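Local atomic coordinates of galectin-1 (PDB entry 1A78), a protein that binds beta-galactosides, probably along with a wide range of complex carbohydrates, and may regulate cell apoptosis and cell differentiation. Residues 32-37 against 43-48; 47-52 against 58-63; 92-97 against 112-117. All blocks are in the same frame, centred on the assembly; numbering follows the deposited sequence.

Interaction 1. Residues 32-37 against 43-48. With YIO (1-thio-beta-D-galactopyranose), chain C.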
loop_
_atom_site.group_PDB
_atom_site.type_symbol
_atom_site.label_atom_id
_atom_site.label_comp_id
_atom_site.label_asym_id
_atom_site.label_seq_id
_atom_site.Cartn_x
_atom_site.Cartn_y
_atom_site.Cartn_z
ATOM N N ALA A 32 15.727 -1.557 1.186
ATOM C CA ALA A 32 15.375 -0.300 1.828
ATOM C C ALA A 32 13.878 -0.087 1.944
ATOM O O ALA A 32 13.094 -0.711 1.245
ATOM C CB ALA A 32 16.005 0.880 1.059
ATOM N N VAL A 33 13.511 0.768 2.881
ATOM C CA VAL A 33 12.138 1.177 3.121
ATOM C C VAL A 33 12.257 2.686 3.293
ATOM O O VAL A 33 13.024 3.149 4.139
ATOM C CB VAL A 33 11.555 0.550 4.407
ATOM C CG1 VAL A 33 10.188 1.179 4.725
ATOM C CG2 VAL A 33 11.414 -0.973 4.219
ATOM N N ASN A 34 11.517 3.457 2.506
ATOM C CA ASN A 34 11.615 4.912 2.599
ATOM C C ASN A 34 10.315 5.543 3.060
ATOM O O ASN A 34 9.247 5.066 2.691
ATOM C CB ASN A 34 12.000 5.478 1.224
ATOM C CG ASN A 34 13.208 4.793 0.643
ATOM O OD1 ASN A 34 14.290 4.873 1.198
ATOM N ND2 ASN A 34 13.027 4.085 -0.448
ATOM N N LEU A 35 10.406 6.603 3.859
ATOM C CA LEU A 35 9.248 7.335 4.371
ATOM C C LEU A 35 9.582 8.812 4.195
ATOM O O LEU A 35 10.678 9.251 4.560
ATOM C CB LEU A 35 9.049 7.073 5.873
ATOM C CG LEU A 35 8.270 5.867 6.392
ATOM C CD1 LEU A 35 8.900 4.615 5.895
ATOM C CD2 LEU A 35 8.268 5.880 7.922
ATOM N N GLY A 36 8.648 9.593 3.684
ATOM C CA GLY A 36 8.915 11.003 3.483
ATOM C C GLY A 36 7.835 11.655 2.638
ATOM O O GLY A 36 6.661 11.289 2.750
ATOM N N GLU A 37 8.230 12.603 1.790
ATOM C CA GLU A 37 7.301 13.331 0.925
ATOM C C GLU A 37 7.193 12.816 -0.489
ATOM O O GLU A 37 6.113 12.826 -1.072
ATOM C CB GLU A 37 7.677 14.789 0.876
ATOM C CG GLU A 37 7.390 15.467 2.158
ATOM C CD GLU A 37 8.072 16.795 2.258
ATOM O OE1 GLU A 37 9.239 16.803 2.715
ATOM O OE2 GLU A 37 7.451 17.821 1.881
ATOM N N LEU A 43 12.207 11.378 5.023
ATOM C CA LEU A 43 12.339 11.765 6.419
ATOM C C LEU A 43 13.211 10.637 6.966
ATOM O O LEU A 43 14.106 10.880 7.755
ATOM C CB LEU A 43 10.972 11.765 7.104
ATOM C CG LEU A 43 10.654 12.890 8.089
ATOM C CD1 LEU A 43 10.797 14.270 7.423
ATOM C CD2 LEU A 43 9.227 12.693 8.609
ATOM N N LEU A 44 13.011 9.429 6.439
ATOM C CA LEU A 44 13.769 8.262 6.824
ATOM C C LEU A 44 14.025 7.312 5.670
ATOM O O LEU A 44 13.083 6.899 5.006
ATOM C CB LEU A 44 13.035 7.441 7.914
ATOM C CG LEU A 44 13.651 6.046 8.267
ATOM C CD1 LEU A 44 15.091 6.190 8.816
ATOM C CD2 LEU A 44 12.827 5.307 9.293
ATOM N N HIS A 45 15.301 7.012 5.418
ATOM C CA HIS A 45 15.730 6.009 4.436
ATOM C C HIS A 45 16.375 4.932 5.332
ATOM O O HIS A 45 17.422 5.168 5.959
ATOM C CB HIS A 45 16.764 6.549 3.437
ATOM C CG HIS A 45 17.479 5.477 2.652
ATOM N ND1 HIS A 45 16.953 4.897 1.513
ATOM C CD2 HIS A 45 18.693 4.898 2.831
ATOM C CE1 HIS A 45 17.803 4.008 1.027
ATOM N NE2 HIS A 45 18.868 3.988 1.806
ATOM N N PHE A 46 15.686 3.798 5.438
ATOM C CA PHE A 46 16.087 2.655 6.245
ATOM C C PHE A 46 16.708 1.617 5.312
ATOM O O PHE A 46 15.998 0.899 4.623
ATOM C CB PHE A 46 14.830 2.110 6.922
ATOM C CG PHE A 46 15.043 0.858 7.685
ATOM C CD1 PHE A 46 14.942 -0.373 7.056
ATOM C CD2 PHE A 46 15.361 0.907 9.029
ATOM C CE1 PHE A 46 15.166 -1.535 7.753
ATOM C CE2 PHE A 46 15.586 -0.256 9.747
ATOM C CZ PHE A 46 15.492 -1.479 9.111
ATOM N N ASN A 47 18.029 1.493 5.319
ATOM C CA ASN A 47 18.698 0.572 4.410
ATOM C C ASN A 47 19.443 -0.580 5.120
ATOM O O ASN A 47 20.442 -0.347 5.804
ATOM C CB ASN A 47 19.651 1.416 3.553
ATOM C CG ASN A 47 20.308 0.643 2.424
ATOM O OD1 ASN A 47 21.231 1.161 1.807
ATOM N ND2 ASN A 47 19.823 -0.563 2.112
ATOM N N ALA A 48 18.937 -1.806 4.983
ATOM C CA ALA A 48 19.571 -2.973 5.597
ATOM C C ALA A 48 20.547 -3.544 4.574
ATOM O O ALA A 48 20.135 -4.134 3.568
ATOM C CB ALA A 48 18.533 -4.022 5.987
HETATM C C1 YIO C . 24.433 5.890 -0.237
HETATM C C2 YIO C . 23.492 4.955 -0.954
HETATM C C3 YIO C . 22.069 5.464 -0.843
HETATM C C4 YIO C . 21.709 5.531 0.616
HETATM C C5 YIO C . 22.709 6.431 1.342
HETATM C C6 YIO C . 22.490 6.452 2.832
HETATM O O2 YIO C . 23.859 4.868 -2.312
HETATM O O3 YIO C . 21.196 4.562 -1.496
HETATM O O4 YIO C . 21.722 4.221 1.158
HETATM O O5 YIO C . 24.066 5.993 1.136
HETATM O O6 YIO C . 23.143 7.580 3.394
HETATM S S1 YIO C . 26.017 5.008 -0.203
#
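N34 and H45 lie side by side and point the same way, their amide and ring planes only 14° apart, so that H45 ND1 donates to N34 OD1 at 2.7 Å. The donor sits in the carbonyl plane of the amide, while OD1 is tilted slightly out of the imidazole plane. N34 ND2 is held by E124 and S122, which fixes the amide flip and presents its oxygen to the histidine. With CG anti to the backbone N (chi1 165°), the H45 ring projects from the sheet on the same side as A32, whose CB meets H45 CE1 at 3.6 Å; the ring also meets W69 edge-to-face. H45 NE2 then reaches O4 of the bound thiogalactose in a weak, bent bond of 2.9 Å. Strands 30-35 and 41-49 form an antiparallel hairpin in the sugar-binding sheet of the galectin beta sandwich, and A32, N34, H45 and N47 line its carbohydrate face. The reverse face is the dense one: V33, L35, L44 and F46 turn into the core, where F90, I97, I99 and F101 of the second sheet meet them. Backbone bonds pair V33 with F46 in both directions, and L44 O accepts L35 N at 2.9 Å. Toward the connecting turn the pairing becomes irregular: L43 N (2.7 Å) and L44 N (3.0 Å) both bond to L35 O, a classic beta bulge. Past it the contact slackens, for the strand turns a corner at G36 and partly exposed E37 makes no contact with 43-48.

Interaction 2. Residues 47-52 against 58-63. With YIO (1-thio-beta-D-galactopyranose), chain C; GAL (beta-D-galactopyranose), chain B.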
loop_
_atom_site.group_PDB
_atom_site.type_symbol
_atom_site.label_atom_id
_atom_site.label_comp_id
_atom_site.label_asym_id
_atom_site.label_seq_id
_atom_site.Cartn_x
_atom_site.Cartn_y
_atom_site.Cartn_z
ATOM N N ASN A 47 18.029 1.493 5.319
ATOM C CA ASN A 47 18.698 0.572 4.410
ATOM C C ASN A 47 19.443 -0.580 5.120
ATOM O O ASN A 47 20.442 -0.347 5.804
ATOM C CB ASN A 47 19.651 1.416 3.553
ATOM C CG ASN A 47 20.308 0.643 2.424
ATOM O OD1 ASN A 47 21.231 1.161 1.807
ATOM N ND2 ASN A 47 19.823 -0.563 2.112
ATOM N N ALA A 48 18.937 -1.806 4.983
ATOM C CA ALA A 48 19.571 -2.973 5.597
ATOM C C ALA A 48 20.547 -3.544 4.574
ATOM O O ALA A 48 20.135 -4.134 3.568
ATOM C CB ALA A 48 18.533 -4.022 5.987
ATOM N N ARG A 49 21.839 -3.385 4.847
ATOM C CA ARG A 49 22.903 -3.839 3.961
ATOM C C ARG A 49 23.528 -5.185 4.284
ATOM O O ARG A 49 24.297 -5.310 5.217
ATOM C CB ARG A 49 23.999 -2.767 3.905
ATOM C CG ARG A 49 23.485 -1.420 3.406
ATOM C CD ARG A 49 24.571 -0.360 3.309
ATOM N NE ARG A 49 24.062 0.873 2.712
ATOM C CZ ARG A 49 24.774 1.982 2.510
ATOM N NH1 ARG A 49 26.059 2.042 2.851
ATOM N NH2 ARG A 49 24.188 3.052 1.999
ATOM N N PHE A 50 23.178 -6.199 3.510
ATOM C CA PHE A 50 23.760 -7.524 3.699
ATOM C C PHE A 50 25.241 -7.448 3.313
ATOM O O PHE A 50 26.122 -7.829 4.075
ATOM C CB PHE A 50 23.053 -8.551 2.814
ATOM C CG PHE A 50 21.709 -8.929 3.311
ATOM C CD1 PHE A 50 21.571 -9.924 4.273
ATOM C CD2 PHE A 50 20.575 -8.250 2.868
ATOM C CE1 PHE A 50 20.313 -10.241 4.799
ATOM C CE2 PHE A 50 19.311 -8.555 3.382
ATOM C CZ PHE A 50 19.181 -9.555 4.353
ATOM N N ASP A 51 25.503 -6.913 2.134
ATOM C CA ASP A 51 26.848 -6.761 1.658
ATOM C C ASP A 51 26.769 -5.650 0.629
ATOM O O ASP A 51 26.519 -5.910 -0.537
ATOM C CB ASP A 51 27.289 -8.068 1.018
ATOM C CG ASP A 51 28.758 -8.083 0.679
ATOM O OD1 ASP A 51 29.469 -7.124 1.063
ATOM O OD2 ASP A 51 29.200 -9.059 0.036
ATOM N N LEU A 52 26.948 -4.410 1.064
ATOM C CA LEU A 52 26.854 -3.280 0.155
ATOM C C LEU A 52 27.734 -2.086 0.551
ATOM O O LEU A 52 27.652 -1.588 1.672
ATOM C CB LEU A 52 25.391 -2.846 0.048
ATOM C CG LEU A 52 24.989 -1.794 -0.990
ATOM C CD1 LEU A 52 24.994 -2.442 -2.380
ATOM C CD2 LEU A 52 23.605 -1.238 -0.640
ATOM N N LYS A 58 24.813 -4.607 8.045
ATOM C CA LYS A 58 24.674 -3.392 8.842
ATOM C C LYS A 58 23.394 -2.680 8.401
ATOM O O LYS A 58 22.881 -2.940 7.322
ATOM C CB LYS A 58 25.876 -2.483 8.560
ATOM C CG LYS A 58 26.185 -1.468 9.635
ATOM C CD LYS A 58 27.016 -2.110 10.711
ATOM C CE LYS A 58 28.390 -2.493 10.158
ATOM N NZ LYS A 58 29.164 -3.423 11.060
ATOM N N ILE A 59 22.898 -1.773 9.230
ATOM C CA ILE A 59 21.700 -0.995 8.939
ATOM C C ILE A 59 22.136 0.454 8.840
ATOM O O ILE A 59 22.741 0.983 9.765
ATOM C CB ILE A 59 20.644 -1.120 10.082
ATOM C CG1 ILE A 59 19.947 -2.471 9.997
ATOM C CG2 ILE A 59 19.628 0.035 10.049
ATOM C CD1 ILE A 59 18.928 -2.669 11.089
ATOM N N VAL A 60 21.872 1.091 7.712
ATOM C CA VAL A 60 22.223 2.501 7.558
ATOM C C VAL A 60 20.925 3.311 7.464
ATOM O O VAL A 60 20.018 2.904 6.764
ATOM C CB VAL A 60 23.080 2.717 6.285
ATOM C CG1 VAL A 60 23.450 4.171 6.141
ATOM C CG2 VAL A 60 24.337 1.869 6.364
ATOM N N CYS A 61 20.795 4.391 8.220
ATOM C CA CYS A 61 19.590 5.207 8.163
ATOM C C CYS A 61 20.009 6.603 7.806
ATOM O O CYS A 61 21.070 7.060 8.237
ATOM C CB CYS A 61 18.847 5.240 9.510
ATOM S SG CYS A 61 18.030 3.707 9.953
ATOM N N ASN A 62 19.195 7.293 7.013
ATOM C CA ASN A 62 19.539 8.673 6.650
ATOM C C ASN A 62 18.288 9.417 6.231
ATOM O O ASN A 62 17.206 8.821 6.152
ATOM C CB ASN A 62 20.555 8.689 5.504
ATOM C CG ASN A 62 21.406 9.930 5.499
ATOM O OD1 ASN A 62 21.131 10.895 6.204
ATOM N ND2 ASN A 62 22.453 9.918 4.692
ATOM N N SER A 63 18.411 10.729 6.079
ATOM C CA SER A 63 17.305 11.556 5.631
ATOM C C SER A 63 17.789 12.102 4.291
ATOM O O SER A 63 18.987 12.064 4.005
ATOM C CB SER A 63 17.050 12.702 6.593
ATOM O OG SER A 63 18.168 13.561 6.644
HETATM C C1 YIO C . 24.433 5.890 -0.237
HETATM C C2 YIO C . 23.492 4.955 -0.954
HETATM C C3 YIO C . 22.069 5.464 -0.843
HETATM C C4 YIO C . 21.709 5.531 0.616
HETATM C C5 YIO C . 22.709 6.431 1.342
HETATM C C6 YIO C . 22.490 6.452 2.832
HETATM O O2 YIO C . 23.859 4.868 -2.312
HETATM O O3 YIO C . 21.196 4.562 -1.496
HETATM O O4 YIO C . 21.722 4.221 1.158
HETATM O O5 YIO C . 24.066 5.993 1.136
HETATM O O6 YIO C . 23.143 7.580 3.394
HETATM S S1 YIO C . 26.017 5.008 -0.203
HETATM C C1 GAL B . 26.990 6.247 0.719
HETATM C C2 GAL B . 27.792 5.551 1.833
HETATM C C3 GAL B . 28.535 6.585 2.687
HETATM C C4 GAL B . 29.398 7.482 1.790
HETATM C C5 GAL B . 28.513 8.122 0.741
HETATM C C6 GAL B . 29.348 8.973 -0.185
HETATM O O2 GAL B . 26.938 4.785 2.665
HETATM O O3 GAL B . 29.351 5.914 3.635
HETATM O O4 GAL B . 30.393 6.708 1.126
HETATM O O5 GAL B . 27.876 7.083 -0.059
HETATM O O6 GAL B . 28.626 9.307 -1.350
#
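The guanidinium of R49 has V60 CG2 over one face, 3.6 Å above its plane and offset toward the rim, while the N47 amide, thiogalactose O4 and O2 of the second galactose lie at its edge. Extended from CG to NE, the arginine chain passes across V60, with R49 CD 3.8 Å from V60 CG2. R49 NE donates almost straight (172°) to N47 OD1; that oxygen lies in the guanidinium plane, although NE stands above the carbonyl plane of the amide. N47 ND2 bonds to F31 O, which pins the amide's rotation. R49 NH2 gives a bond of 2.9 Å to thiogalactose O4, and R49 NH1 one of 2.9 Å to O2 of the second galactose, besides a salt bridge with D55. Beneath, strands 41-49 and 58-65 pair antiparallel, N47 with V60 and R49 with K58, each pair bonded both ways; V60 N to N47 O is 2.8 Å. Farther along, N62 ND2 adds a hold on thiogalactose O6 at 2.8 Å, and E72 binds both sugars. Gripped by N47 and D55 and backed by V60, the planar guanidinium is held in a set orientation, and its bond to O4 would favour the axial hydroxyl of galactose.

Interaction 3. Residues 92-97 against 112-117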
loop_
_atom_site.group_PDB
_atom_site.type_symbol
_atom_site.label_atom_id
_atom_site.label_comp_id
_atom_site.label_asym_id
_atom_site.label_seq_id
_atom_site.Cartn_x
_atom_site.Cartn_y
_atom_site.Cartn_z
ATOM N N TYR A 92 5.670 7.032 14.181
ATOM C CA TYR A 92 6.019 8.425 13.982
ATOM C C TYR A 92 5.609 9.277 15.158
ATOM O O TYR A 92 4.465 9.250 15.590
ATOM C CB TYR A 92 5.353 8.931 12.696
ATOM C CG TYR A 92 5.540 10.395 12.375
ATOM C CD1 TYR A 92 6.725 11.068 12.687
ATOM C CD2 TYR A 92 4.539 11.105 11.715
ATOM C CE1 TYR A 92 6.902 12.403 12.342
ATOM C CE2 TYR A 92 4.712 12.448 11.368
ATOM C CZ TYR A 92 5.889 13.086 11.679
ATOM O OH TYR A 92 6.059 14.404 11.312
ATOM N N GLN A 93 6.586 9.984 15.709
ATOM C CA GLN A 93 6.391 10.910 16.806
ATOM C C GLN A 93 6.980 12.215 16.228
ATOM O O GLN A 93 7.836 12.172 15.348
ATOM C CB GLN A 93 7.145 10.414 18.033
ATOM C CG GLN A 93 6.649 9.047 18.574
ATOM C CD GLN A 93 5.280 9.127 19.274
ATOM O OE1 GLN A 93 4.909 10.163 19.815
ATOM N NE2 GLN A 93 4.527 8.035 19.244
ATOM N N THR A 94 6.509 13.375 16.660
ATOM C CA THR A 94 7.001 14.624 16.071
ATOM C C THR A 94 8.504 14.907 16.165
ATOM O O THR A 94 9.028 15.777 15.456
ATOM C CB THR A 94 6.252 15.847 16.657
ATOM O OG1 THR A 94 6.157 15.714 18.082
ATOM C CG2 THR A 94 4.849 15.964 16.056
ATOM N N GLN A 95 9.192 14.180 17.040
ATOM C CA GLN A 95 10.609 14.404 17.266
ATOM C C GLN A 95 11.511 13.295 16.766
ATOM O O GLN A 95 12.669 13.545 16.433
ATOM C CB GLN A 95 10.849 14.641 18.761
ATOM C CG GLN A 95 10.046 13.683 19.666
ATOM C CD GLN A 95 10.384 13.842 21.146
ATOM O OE1 GLN A 95 10.511 12.847 21.881
ATOM N NE2 GLN A 95 10.539 15.092 21.594
ATOM N N LYS A 96 10.975 12.085 16.677
ATOM C CA LYS A 96 11.755 10.938 16.242
ATOM C C LYS A 96 10.831 9.854 15.687
ATOM O O LYS A 96 9.630 9.843 15.965
ATOM C CB LYS A 96 12.513 10.353 17.440
ATOM C CG LYS A 96 11.583 9.618 18.411
ATOM C CD LYS A 96 12.275 9.066 19.646
ATOM C CE LYS A 96 12.576 10.152 20.643
ATOM N NZ LYS A 96 12.848 9.562 21.990
ATOM N N ILE A 97 11.409 8.912 14.957
ATOM C CA ILE A 97 10.660 7.808 14.395
ATOM C C ILE A 97 11.227 6.597 15.084
ATOM O O ILE A 97 12.438 6.454 15.168
ATOM C CB ILE A 97 10.868 7.692 12.870
ATOM C CG1 ILE A 97 10.202 8.892 12.180
ATOM C CG2 ILE A 97 10.330 6.354 12.367
ATOM C CD1 ILE A 97 10.461 9.033 10.687
ATOM N N ARG A 112 14.291 15.158 11.218
ATOM C CA ARG A 112 15.003 16.378 10.852
ATOM C C ARG A 112 14.083 17.435 10.250
ATOM O O ARG A 112 14.463 18.588 10.097
ATOM C CB ARG A 112 16.214 16.025 9.977
ATOM C CG ARG A 112 16.862 14.740 10.509
ATOM C CD ARG A 112 18.368 14.634 10.343
ATOM N NE ARG A 112 18.721 13.566 9.420
ATOM C CZ ARG A 112 19.782 12.769 9.519
ATOM N NH1 ARG A 112 20.633 12.886 10.524
ATOM N NH2 ARG A 112 20.018 11.882 8.563
ATOM N N LYS A 113 12.833 17.054 10.029
ATOM C CA LYS A 113 11.826 17.956 9.483
ATOM C C LYS A 113 10.465 17.448 9.903
ATOM O O LYS A 113 10.077 16.343 9.533
ATOM C CB LYS A 113 11.897 17.985 7.956
ATOM C CG LYS A 113 10.853 18.873 7.324
ATOM C CD LYS A 113 11.100 19.031 5.857
ATOM C CE LYS A 113 10.022 19.908 5.265
ATOM N NZ LYS A 113 9.959 21.256 5.900
ATOM N N VAL A 114 9.751 18.226 10.707
ATOM C CA VAL A 114 8.435 17.779 11.136
ATOM C C VAL A 114 7.370 18.155 10.114
ATOM O O VAL A 114 7.249 19.309 9.697
ATOM C CB VAL A 114 8.032 18.256 12.543
ATOM C CG1 VAL A 114 7.445 17.071 13.310
ATOM C CG2 VAL A 114 9.213 18.815 13.289
ATOM N N LEU A 115 6.685 17.122 9.649
ATOM C CA LEU A 115 5.634 17.224 8.664
ATOM C C LEU A 115 4.337 16.988 9.411
ATOM O O LEU A 115 4.314 16.227 10.383
ATOM C CB LEU A 115 5.811 16.102 7.629
ATOM C CG LEU A 115 7.148 16.104 6.883
ATOM C CD1 LEU A 115 7.328 14.831 6.065
ATOM C CD2 LEU A 115 7.225 17.350 6.016
ATOM N N PRO A 116 3.254 17.688 9.014
ATOM C CA PRO A 116 1.946 17.519 9.661
ATOM C C PRO A 116 1.506 16.035 9.553
ATOM O O PRO A 116 0.741 15.548 10.381
ATOM C CB PRO A 116 1.048 18.438 8.843
ATOM C CG PRO A 116 1.984 19.525 8.416
ATOM C CD PRO A 116 3.225 18.788 8.029
ATOM N N SER A 117 1.973 15.350 8.510
ATOM C CA SER A 117 1.704 13.940 8.290
ATOM C C SER A 117 2.706 13.482 7.247
ATOM O O SER A 117 3.245 14.304 6.519
ATOM C CB SER A 117 0.283 13.697 7.784
ATOM O OG SER A 117 0.168 13.879 6.386
#
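The hydroxyl of Y92 donates to L115 O at 2.7 Å, meeting the carbonyl in its plane and on a lone pair. The acceptor lies at the edge of the phenol ring, close to the ring plane, so the tyrosine reaches the loop with its rim and not with a face. CG stands anti to the backbone N (chi1 176°), which carries the ring away from the end of strand 85-92 and toward 112-117. V114 lies between the tyrosine hydroxyl and T94, the two short side chains of T94 and V114 crossing at a slant near the surface. As modelled, V114 CG1 is 3.6 Å from Y92 OH and 3.8 Å from T94 CB, but these contacts are uncertain in detail: V114 CG1 also comes within 3.0 Å of T94 O, uncomfortably near for a methyl, and the V114 chi1 of -134° is far from a staggered value. Residues 92-97 make the tight turn of the hairpin formed by strands 85-92 and 96-101, closed by Q93 N bonding to K96 O at 3.1 Å. Residues 112-117 belong to the irregular link that leaves strand 106-110 of the same sheet and crosses to strand 118-124 of the opposite sheet in the beta sandwich. The contact thus fastens this crossover to a hairpin turn at one end of the sandwich, away from the sugar site. P14 lies against both Y92 and T94. T94 and V114 are exposed, whereas Y92 is buried, and L115 turns its side chain to L43 of strand 41-49 and E37 in the turn before it.

In the fold
From the N terminus, interaction 1 encloses residues 38-42, the turn and the start of strand 41-49, and interaction 2 encloses 53-57, part of the link to strand 58-65 that includes the short strand 55-56. The two share N47 and A48, so three neighbouring strands of one sheet are joined in sequence, and H45 N probably bonds to N62 O between them. Interaction 3 follows in series, enclosing residues 98-111 with most of the 96-101/106-110 hairpin of the second sheet. None of the three loops nests in or crosses another. In space, however, the 112-117 link returns to the first sheet: K113 and L115 pack on L43, and R112 NE probably bonds to S63 OG.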